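Local atomic coordinates of vitamin B12-binding protein (Vibrio cholerae O395, PDB entry 5YSC), a protein that binds vitamin B12 in the periplasm and probably delivers it to the membrane subunits of the BtuCDF ABC transporter for import. Residues A[18-23]-A[78-83]. Numbering follows the deposited sequence.
Sequences FPAERI and PDLIIA
Asp79 holds its CG between its own backbone N and carbonyl carbon (chi1 56°), and this turns the carboxylate onto the backbone of Glu21 and Arg22. Both of its oxygens accept backbone N-H groups. Glu21 N gives a nearly straight bond of 2.8 Å to the syn lone pair of Asp79 OD2. Arg22 N reaches Asp79 OD1 at 3.0 Å from above the carboxylate plane. These two bonds would fix the rotation of the carboxylate. In return, Asp79 N donates to Arg22 O at 3.0 Å, bent at the hydrogen (137°). Leu80 N adds a weak bond to the same oxygen. The contact lies where strands 23-25 and 80-83 begin, side by side in the parallel sheet of the N-terminal lobe of this periplasmic binding protein. Ile23 and Leu80 form the parallel bridge, and Ile23 CA makes a CA-H...O contact of 3.3 Å with Leu80 O. Ile23 CG2, anti to its backbone N, touches Leu80 CD2 and packs 3.8 Å from Ile82 CD1. Helix 28-36 also meets Ile82, through Ala30 and Ala34. Ala20 CB rests on Leu80 CB at 3.9 Å. The Phe18 ring turns an edge to the backbone of Asp79, with CZ 3.3 Å from Asp79 O. Tyr124 meets this ring edge-to-face. Glu21 OE2 forms a salt bridge with Lys42, and Arg22 NE donates a hydrogen bond to Leu76 O.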
loop_
_atom_site.group_PDB
_atom_site.type_symbol
_atom_site.label_atom_id
_atom_site.label_comp_id
_atom_site.label_asym_id
_atom_site.label_seq_id
_atom_site.Cartn_x
_atom_site.Cartn_y
_atom_site.Cartn_z
ATOM N N PHE A 18 25.530 7.276 3.502
ATOM C CA PHE A 18 25.984 7.694 4.839
ATOM C C PHE A 18 25.022 7.404 5.943
ATOM O O PHE A 18 23.858 7.481 5.698
ATOM C CB PHE A 18 26.177 9.177 4.821
ATOM C CG PHE A 18 24.976 9.909 4.479
ATOM C CD1 PHE A 18 24.532 9.958 3.208
ATOM C CD2 PHE A 18 24.263 10.479 5.424
ATOM C CE1 PHE A 18 23.403 10.622 2.883
ATOM C CE2 PHE A 18 23.119 11.171 5.120
ATOM C CZ PHE A 18 22.688 11.230 3.847
ATOM N N PRO A 19 25.470 7.087 7.151
ATOM C CA PRO A 19 24.490 6.837 8.215
ATOM C C PRO A 19 23.785 8.127 8.592
ATOM O O PRO A 19 24.373 9.040 9.177
ATOM C CB PRO A 19 25.351 6.286 9.358
ATOM C CG PRO A 19 26.633 6.989 9.173
ATOM C CD PRO A 19 26.847 7.036 7.676
ATOM N N ALA A 20 22.517 8.210 8.238
ATOM C CA ALA A 20 21.747 9.409 8.477
ATOM C C ALA A 20 21.383 9.527 9.953
ATOM O O ALA A 20 21.123 8.533 10.652
ATOM C CB ALA A 20 20.497 9.397 7.605
ATOM N N GLU A 21 21.300 10.728 10.410
ATOM C CA GLU A 21 21.002 10.996 11.760
ATOM C C GLU A 21 19.688 11.657 12.034
ATOM O O GLU A 21 19.271 11.587 13.105
ATOM C CB GLU A 21 22.041 11.925 12.350
ATOM C CG GLU A 21 23.373 11.302 12.664
ATOM C CD GLU A 21 23.339 10.046 13.539
ATOM O OE1 GLU A 21 24.099 9.127 13.243
ATOM O OE2 GLU A 21 22.637 10.036 14.514
ATOM N N ARG A 22 19.077 12.286 11.041
ATOM C CA ARG A 22 17.825 13.028 11.197
ATOM C C ARG A 22 16.964 12.695 9.974
ATOM O O ARG A 22 17.113 13.307 8.916
ATOM C CB ARG A 22 18.071 14.528 11.308
ATOM C CG ARG A 22 18.902 14.940 12.511
ATOM C CD ARG A 22 18.875 16.427 12.680
ATOM N NE ARG A 22 17.511 16.875 12.925
ATOM C CZ ARG A 22 16.947 16.923 14.124
ATOM N NH1 ARG A 22 17.632 16.569 15.200
ATOM N NH2 ARG A 22 15.694 17.326 14.248
ATOM N N ILE A 23 16.088 11.703 10.098
ATOM C CA ILE A 23 15.376 11.170 8.935
ATOM C C ILE A 23 13.917 11.603 9.006
ATOM O O ILE A 23 13.315 11.605 10.076
ATOM C CB ILE A 23 15.514 9.634 8.862
ATOM C CG1 ILE A 23 16.988 9.240 8.839
ATOM C CG2 ILE A 23 14.889 9.076 7.586
ATOM C CD1 ILE A 23 17.240 7.734 8.832
ATOM N N PRO A 78 16.660 17.784 8.189
ATOM C CA PRO A 78 16.917 16.368 7.947
ATOM C C PRO A 78 18.127 16.182 7.061
ATOM O O PRO A 78 18.411 17.002 6.189
ATOM C CB PRO A 78 15.630 15.890 7.254
ATOM C CG PRO A 78 15.207 17.079 6.453
ATOM C CD PRO A 78 15.521 18.265 7.379
ATOM N N ASP A 79 18.862 15.095 7.282
ATOM C CA ASP A 79 19.886 14.711 6.326
ATOM C C ASP A 79 19.409 13.614 5.392
ATOM O O ASP A 79 20.139 13.243 4.473
ATOM C CB ASP A 79 21.180 14.301 7.046
ATOM C CG ASP A 79 20.985 13.187 8.058
ATOM O OD1 ASP A 79 19.859 12.666 8.173
ATOM O OD2 ASP A 79 21.968 12.826 8.745
ATOM N N LEU A 80 18.182 13.116 5.591
ATOM C CA LEU A 80 17.552 12.190 4.654
ATOM C C LEU A 80 16.034 12.340 4.736
ATOM O O LEU A 80 15.479 12.289 5.831
ATOM C CB LEU A 80 17.941 10.742 4.971
ATOM C CG LEU A 80 17.209 9.692 4.132
ATOM C CD1 LEU A 80 17.618 9.843 2.673
ATOM C CD2 LEU A 80 17.493 8.277 4.645
ATOM N N ILE A 81 15.367 12.470 3.582
ATOM C CA ILE A 81 13.917 12.512 3.486
ATOM C C ILE A 81 13.502 11.309 2.644
ATOM O O ILE A 81 14.060 11.068 1.572
ATOM C CB ILE A 81 13.406 13.832 2.864
ATOM C CG1 ILE A 81 13.829 15.039 3.700
ATOM C CG2 ILE A 81 11.896 13.779 2.658
ATOM C CD1 ILE A 81 13.363 16.380 3.165
ATOM N N ILE A 82 12.562 10.523 3.150
ATOM C CA ILE A 82 12.031 9.369 2.448
ATOM C C ILE A 82 10.709 9.762 1.821
ATOM O O ILE A 82 9.711 9.929 2.519
ATOM C CB ILE A 82 11.834 8.160 3.373
ATOM C CG1 ILE A 82 13.105 7.877 4.155
ATOM C CG2 ILE A 82 11.444 6.975 2.527
ATOM C CD1 ILE A 82 12.875 6.821 5.227
ATOM N N ALA A 83 10.719 9.961 0.506
ATOM C CA ALA A 83 9.553 10.484 -0.190
ATOM C C ALA A 83 8.731 9.390 -0.841
ATOM O O ALA A 83 9.209 8.309 -1.144
ATOM C CB ALA A 83 9.962 11.483 -1.263
#